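Local atomic coordinates of putative NADH-depentdent flavin oxidoreductase (Cupriavidus metallidurans, PDB entry 5OCS), a protein that probably acts as an FMN-dependent, NAD(P)H-using ene-reductase of the Old Yellow Enzyme family. Residues Y281-P284 and Y285-R288; I321-A324 and R325-L328; H336-K340 and L341-V345. One frame throughout, in Å; residues are numbered along the deposited sequence.

Contact 1: residues Y281-P284 and Y285-R288; sequences YQVP and YAQR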
loop_
_atom_site.group_PDB
_atom_site.type_symbol
_atom_site.label_atom_id
_atom_site.label_comp_id
_atom_site.label_asym_id
_atom_site.label_seq_id
_atom_site.Cartn_x
_atom_site.Cartn_y
_atom_site.Cartn_z
ATOM N N TYR D 281 3.411 31.012 -13.094
ATOM C CA TYR D 281 3.988 29.938 -12.234
ATOM C C TYR D 281 2.849 29.166 -11.565
ATOM O O TYR D 281 1.841 29.751 -11.180
ATOM C CB TYR D 281 4.874 30.507 -11.158
ATOM C CG TYR D 281 6.003 31.355 -11.659
ATOM C CD1 TYR D 281 6.895 30.892 -12.625
ATOM C CD2 TYR D 281 6.202 32.618 -11.121
ATOM C CE1 TYR D 281 7.945 31.700 -13.068
ATOM C CE2 TYR D 281 7.237 33.413 -11.540
ATOM C CZ TYR D 281 8.088 32.967 -12.518
ATOM O OH TYR D 281 9.076 33.842 -12.888
ATOM N N GLN D 282 3.025 27.859 -11.404
ATOM C CA GLN D 282 2.095 27.050 -10.643
ATOM C C GLN D 282 2.185 27.307 -9.153
ATOM O O GLN D 282 1.160 27.261 -8.488
ATOM C CB GLN D 282 2.293 25.568 -10.929
ATOM C CG GLN D 282 1.982 25.155 -12.350
ATOM C CD GLN D 282 2.257 23.671 -12.569
ATOM O OE1 GLN D 282 1.518 22.814 -12.074
ATOM N NE2 GLN D 282 3.314 23.366 -13.294
ATOM N N VAL D 283 3.410 27.521 -8.639
ATOM C CA VAL D 283 3.684 27.775 -7.203
ATOM C C VAL D 283 4.447 29.108 -7.097
ATOM O O VAL D 283 5.643 29.157 -6.850
ATOM C CB VAL D 283 4.396 26.555 -6.549
ATOM C CG1 VAL D 283 3.377 25.432 -6.426
ATOM C CG2 VAL D 283 5.605 26.049 -7.356
ATOM N N PRO D 284 3.731 30.220 -7.331
ATOM C CA PRO D 284 4.452 31.498 -7.424
ATOM C C PRO D 284 5.205 31.957 -6.160
ATOM O O PRO D 284 6.277 32.640 -6.232
ATOM C CB PRO D 284 3.337 32.500 -7.820
ATOM C CG PRO D 284 2.074 31.847 -7.435
ATOM C CD PRO D 284 2.300 30.368 -7.602
ATOM N N TYR D 285 4.666 31.597 -4.994
ATOM C CA TYR D 285 5.261 32.022 -3.775
ATOM C C TYR D 285 6.536 31.214 -3.531
ATOM O O TYR D 285 7.541 31.766 -3.139
ATOM C CB TYR D 285 4.292 31.889 -2.626
ATOM C CG TYR D 285 3.045 32.728 -2.827
ATOM C CD1 TYR D 285 3.139 34.101 -3.145
ATOM C CD2 TYR D 285 1.771 32.166 -2.707
ATOM C CE1 TYR D 285 1.985 34.879 -3.309
ATOM C CE2 TYR D 285 0.626 32.928 -2.894
ATOM C CZ TYR D 285 0.736 34.297 -3.151
ATOM O OH TYR D 285 -0.409 35.067 -3.358
ATOM N N ALA D 286 6.476 29.916 -3.799
ATOM C CA ALA D 286 7.655 29.054 -3.664
ATOM C C ALA D 286 8.732 29.539 -4.647
ATOM O O ALA D 286 9.900 29.629 -4.296
ATOM C CB ALA D 286 7.294 27.591 -3.926
ATOM N N GLN D 287 8.312 29.912 -5.849
ATOM C CA GLN D 287 9.234 30.423 -6.874
ATOM C C GLN D 287 10.015 31.639 -6.377
ATOM O O GLN D 287 11.252 31.762 -6.549
ATOM C CB GLN D 287 8.467 30.720 -8.170
ATOM C CG GLN D 287 9.325 31.091 -9.390
ATOM C CD GLN D 287 9.876 32.517 -9.378
ATOM O OE1 GLN D 287 9.327 33.417 -8.745
ATOM N NE2 GLN D 287 11.017 32.701 -10.016
ATOM N N ARG D 288 9.292 32.544 -5.741
ATOM C CA ARG D 288 9.904 33.751 -5.254
ATOM C C ARG D 288 10.811 33.464 -4.074
ATOM O O ARG D 288 11.889 34.009 -4.000
ATOM C CB ARG D 288 8.853 34.760 -4.861
ATOM C CG ARG D 288 9.463 36.080 -4.407
ATOM C CD ARG D 288 8.347 37.061 -4.206
ATOM N NE ARG D 288 8.815 38.285 -3.574
ATOM C CZ ARG D 288 8.009 39.256 -3.172
ATOM N NH1 ARG D 288 6.704 39.146 -3.361
ATOM N NH2 ARG D 288 8.520 40.333 -2.587
HETATM O O HOH W 1 6.791 34.239 -8.191
#

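Contact 2: residues I321-A324 and R325-L328; sequences ISIA and RAML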
loop_
_atom_site.group_PDB
_atom_site.type_symbol
_atom_site.label_atom_id
_atom_site.label_comp_id
_atom_site.label_asym_id
_atom_site.label_seq_id
_atom_site.Cartn_x
_atom_site.Cartn_y
_atom_site.Cartn_z
ATOM N N ILE D 321 9.171 18.921 -4.784
ATOM C CA ILE D 321 7.743 19.117 -4.819
ATOM C C ILE D 321 7.155 18.135 -3.847
ATOM O O ILE D 321 7.413 16.920 -3.966
ATOM C CB ILE D 321 7.091 18.996 -6.218
ATOM C CG1 ILE D 321 5.538 19.123 -6.137
ATOM C CG2 ILE D 321 7.491 17.709 -6.953
ATOM C CD1 ILE D 321 4.874 19.238 -7.485
ATOM N N SER D 322 6.350 18.630 -2.916
ATOM C CA SER D 322 5.594 17.733 -2.049
ATOM C C SER D 322 4.200 17.457 -2.594
ATOM O O SER D 322 3.516 18.358 -3.072
ATOM C CB SER D 322 5.558 18.236 -0.593
ATOM O OG SER D 322 4.743 19.390 -0.401
ATOM N N ILE D 323 3.789 16.191 -2.521
ATOM C CA ILE D 323 2.526 15.753 -3.090
ATOM C C ILE D 323 1.711 15.051 -2.030
ATOM O O ILE D 323 2.240 14.222 -1.300
ATOM C CB ILE D 323 2.741 14.849 -4.298
ATOM C CG1 ILE D 323 3.444 15.609 -5.425
ATOM C CG2 ILE D 323 1.407 14.396 -4.868
ATOM C CD1 ILE D 323 3.959 14.722 -6.520
ATOM N N ALA D 324 0.460 15.452 -1.895
ATOM C CA ALA D 324 -0.382 14.937 -0.824
ATOM C C ALA D 324 -1.499 14.054 -1.424
ATOM O O ALA D 324 -1.317 12.842 -1.495
ATOM C CB ALA D 324 -0.870 16.077 0.044
ATOM N N ARG D 325 -2.654 14.639 -1.779
ATOM C CA ARG D 325 -3.815 13.889 -2.147
ATOM C C ARG D 325 -3.576 12.920 -3.290
ATOM O O ARG D 325 -4.085 11.818 -3.222
ATOM C CB ARG D 325 -4.996 14.818 -2.460
ATOM C CG ARG D 325 -5.551 15.409 -1.184
ATOM C CD ARG D 325 -6.863 16.126 -1.433
ATOM N NE ARG D 325 -7.416 16.646 -0.183
ATOM C CZ ARG D 325 -8.606 17.229 -0.064
ATOM N NH1 ARG D 325 -9.394 17.395 -1.123
ATOM N NH2 ARG D 325 -9.013 17.643 1.136
ATOM N N ALA D 326 -2.806 13.306 -4.303
ATOM C CA ALA D 326 -2.576 12.384 -5.421
ATOM C C ALA D 326 -1.836 11.126 -4.981
ATOM O O ALA D 326 -1.984 10.106 -5.641
ATOM C CB ALA D 326 -1.848 13.039 -6.593
ATOM N N MET D 327 -1.012 11.233 -3.935
ATOM C CA MET D 327 -0.327 10.066 -3.372
ATOM C C MET D 327 -1.313 9.140 -2.686
ATOM O O MET D 327 -1.066 7.930 -2.685
ATOM C CB MET D 327 0.756 10.460 -2.363
ATOM C CG MET D 327 2.021 11.065 -2.920
ATOM S SD MET D 327 2.977 9.945 -3.985
ATOM C CE MET D 327 2.871 8.348 -3.202
ATOM N N LEU D 328 -2.400 9.665 -2.084
ATOM C CA LEU D 328 -3.392 8.818 -1.411
ATOM C C LEU D 328 -4.242 8.091 -2.452
ATOM O O LEU D 328 -4.540 6.899 -2.320
ATOM C CB LEU D 328 -4.285 9.616 -0.487
ATOM C CG LEU D 328 -3.603 10.409 0.624
ATOM C CD1 LEU D 328 -4.613 11.261 1.357
ATOM C CD2 LEU D 328 -2.750 9.523 1.542
#

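Contact 3: residues H336-K340 and L341-V345; sequences HAAAK and LGASV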
loop_
_atom_site.group_PDB
_atom_site.type_symbol
_atom_site.label_atom_id
_atom_site.label_comp_id
_atom_site.label_asym_id
_atom_site.label_seq_id
_atom_site.Cartn_x
_atom_site.Cartn_y
_atom_site.Cartn_z
ATOM N N HIS D 336 4.188 5.923 -11.853
ATOM C CA HIS D 336 3.368 6.390 -12.974
ATOM C C HIS D 336 3.970 7.630 -13.588
ATOM O O HIS D 336 4.011 7.715 -14.845
ATOM C CB HIS D 336 1.939 6.557 -12.552
ATOM C CG HIS D 336 1.348 5.290 -12.052
ATOM N ND1 HIS D 336 0.332 5.252 -11.124
ATOM C CD2 HIS D 336 1.715 4.007 -12.272
ATOM C CE1 HIS D 336 0.038 3.988 -10.855
ATOM N NE2 HIS D 336 0.861 3.212 -11.553
ATOM N N ALA D 337 4.533 8.502 -12.738
ATOM C CA ALA D 337 5.255 9.672 -13.234
ATOM C C ALA D 337 6.538 9.315 -14.008
ATOM O O ALA D 337 6.850 9.907 -15.086
ATOM C CB ALA D 337 5.545 10.683 -12.116
ATOM N N ALA D 338 7.296 8.373 -13.464
ATOM C CA ALA D 338 8.516 7.916 -14.089
ATOM C C ALA D 338 8.214 7.308 -15.454
ATOM O O ALA D 338 8.950 7.613 -16.437
ATOM C CB ALA D 338 9.228 6.910 -13.197
ATOM N N ALA D 339 7.139 6.547 -15.558
ATOM C CA ALA D 339 6.735 5.976 -16.852
ATOM C C ALA D 339 6.431 7.098 -17.856
ATOM O O ALA D 339 6.790 6.979 -19.024
ATOM C CB ALA D 339 5.529 5.075 -16.707
ATOM N N LYS D 340 5.757 8.153 -17.411
ATOM C CA LYS D 340 5.408 9.255 -18.337
ATOM C C LYS D 340 6.637 10.044 -18.752
ATOM O O LYS D 340 6.698 10.536 -19.864
ATOM C CB LYS D 340 4.387 10.223 -17.716
ATOM C CG LYS D 340 2.899 9.821 -17.777
ATOM C CD LYS D 340 2.151 10.428 -16.577
ATOM C CE LYS D 340 0.720 10.924 -16.819
ATOM N NZ LYS D 340 0.277 11.813 -15.671
ATOM N N LEU D 341 7.598 10.187 -17.867
ATOM C CA LEU D 341 8.757 11.064 -18.037
ATOM C C LEU D 341 10.044 10.335 -18.467
ATOM O O LEU D 341 11.106 10.952 -18.539
ATOM C CB LEU D 341 8.980 11.837 -16.735
ATOM C CG LEU D 341 7.839 12.806 -16.368
ATOM C CD1 LEU D 341 8.110 13.456 -15.024
ATOM C CD2 LEU D 341 7.650 13.908 -17.423
ATOM N N GLY D 342 9.961 9.034 -18.748
ATOM C CA GLY D 342 11.117 8.260 -19.170
ATOM C C GLY D 342 12.183 8.030 -18.110
ATOM O O GLY D 342 13.356 7.857 -18.431
ATOM N N ALA D 343 11.780 7.941 -16.845
ATOM C CA ALA D 343 12.712 7.753 -15.758
ATOM C C ALA D 343 12.490 6.371 -15.120
ATOM O O ALA D 343 11.629 5.619 -15.519
ATOM C CB ALA D 343 12.499 8.851 -14.722
ATOM N N SER D 344 13.263 6.082 -14.098
ATOM C CA SER D 344 13.106 4.832 -13.389
ATOM C C SER D 344 13.012 5.107 -11.915
ATOM O O SER D 344 13.326 6.194 -11.447
ATOM C CB SER D 344 14.214 3.851 -13.792
ATOM O OG SER D 344 15.500 4.267 -13.420
ATOM N N VAL D 345 12.533 4.110 -11.183
ATOM C CA VAL D 345 12.241 4.267 -9.774
ATOM C C VAL D 345 12.689 3.007 -9.060
ATOM O O VAL D 345 12.779 1.950 -9.673
ATOM C CB VAL D 345 10.737 4.420 -9.454
ATOM C CG1 VAL D 345 10.268 5.866 -9.585
ATOM C CG2 VAL D 345 9.887 3.448 -10.287
#

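Contact 1: residues Y281-P284 and Y285-R288
Tyr281 and Gln287 stack on each other just where the chain enters helix 284-293. The ring and the side-chain amide lie nearly flat together, their planes 12° apart. Gln287 CG sits over the middle of one ring face, 3.7 Å from the ring centroid of Tyr281, in a CH-pi contact close to the ring normal. Further out, CD of Gln287 comes to 3.5 Å from Tyr281 CE2. Two torsions of Gln287 set this up: CG lies opposite the backbone nitrogen (chi1 -172°), and a bend at chi2 (-77°) lays the amide over the ring.

Pro284 is the first residue of the helix and Val283 its N-cap. Proline suits this place, since its ring nitrogen has no hydrogen to give and a first-turn residue needs none for the helical ladder. Val283 O receives Gln287 N at 2.9 Å, and Pro284 O receives Arg288 N at 3.1 Å. Pro284 O takes a second donor as well, a water at 2.6 Å, and the same water gives its other hydrogen to Gln287 OE1 at 2.7 Å. The amide oxygen is thereby tied back to the first turn.

The Tyr285 side chain packs on Ile244 of helix 244-256 and on Ala234. On the inner side, Val283 and Ala286 touch through their CB atoms and both rest on Ala299 of strand 297-300, so the helix start is seated against the barrel. Glu317 accepts the backbone N-H of Val283.

The Gln287 side chain is thus held in two ways, by dispersion against an aromatic face and by a water bridge, which together should restrict rotation of its amide.

Contact 2: residues I321-A324 and R325-L328
Ile323 reaches forward from the end of strand 320-323 to meet Ala326 and Met327, three and four residues on. Its CG2 branch does the touching, 3.9 Å from Ala326 CB and equally 3.9 Å from Met327 CG. With chi1 at -63°, CG2 stands opposite the backbone nitrogen and CG1 is left beside it. The side chains of Ile323 and Met327 cross at about a right angle. Met327 approaches with CB and CG alone: CG passes 3.6 Å from Ile323 O, and successive bends at chi2 (-64°) and chi3 (-39°) carry the sulfur and CE away. Trp333 of helix 333-341 packs against Ile323, Ala326 and Met327 alike.

This is the C-terminal end of the last strand of the TIM barrel, where the chain passes into the short helix 325-329. Ala324 and Arg325 are FMN-binding residues of this protein, although no flavin is bound to them in this chain, and the strand-to-helix turn lies where family members hold the cofactor.

Ala324 makes the turn with its backbone. Its carbonyl oxygen takes two weak bonds, from Met327 N at 2.9 Å and from Leu328 N at 3.4 Å, while its methyl group packs on Ala22 and Met24. Arg325 runs extended from CG to NE and packs on Arg353 of the second subunit, whose Arg332 also donates to Leu328 O.

Contact 3: residues H336-K340 and L341-V345
The methyl groups of Ala338 and Ala343 meet across the end of helix 333-341, CB to CB 4.1 Å. The methyl of Ala338 also lies 3.6 Å from Ala343 O, and two residues further on Val345 points back at the helix to bring CG1 within 3.9 Å of Ala338 CB. A chi1 of -85° sets CG1 of Val345 opposite the carbonyl carbon, and it is this branch that meets Ala338. One small methyl therefore has two residues of the departing chain folded over it, and Phe5 and Leu362 also pack on it.

The turn that makes this possible is at Gly342, which leaves helical geometry with a positive phi of 69°. Just beyond it Ala343 N donates to Ala338 O at 2.9 Å, with an N-H...O angle of 163°. This 6→1 bond, the glycine and the apolar pair Ala338-Ala343 are features of a Schellman motif, but the companion 5→2 pair, Gly342 N to Ala339 O, is long at 3.8 Å.

Leu341 N donates to Ala337 O at 2.9 Å. Its CB and CG lie alongside the same oxygen, CG 3.3 Å from Ala337 O, and the leucine packs on Ala306 and Glu310 of helix 306-314. Lys340 leads away to Glu305, with which it forms a salt bridge, while Ser344 OG is hydrogen-bonded to Lys364 NZ.

Ala338 O accepts the strong bond from Ala343 and a weaker one from Leu341, so the helix ends with this carbonyl satisfied by the chain's own backbone, while small apolar groups hold the outgoing loop against the last turn.

All three contacts are local and fall in the last quarter of the chain, but they mark different joints in it. Contact 2 is the buried one, at the end of a barrel strand, and includes two FMN-binding residues. Contacts 1 and 3, partly buried, sit further out, at the start and the end of helices respectively; their centres are about 24 Å apart. Contacts 2 and 3 involve successive helices, 325-329 and 333-341, and both touch the second subunit, which contact 1 does not. Ring-amide stacking and a bridging water mark contact 1, isoleucine-methionine and alanine packing with weak backbone bonds contact 2, and methyl packing with a firm capping bond contact 3.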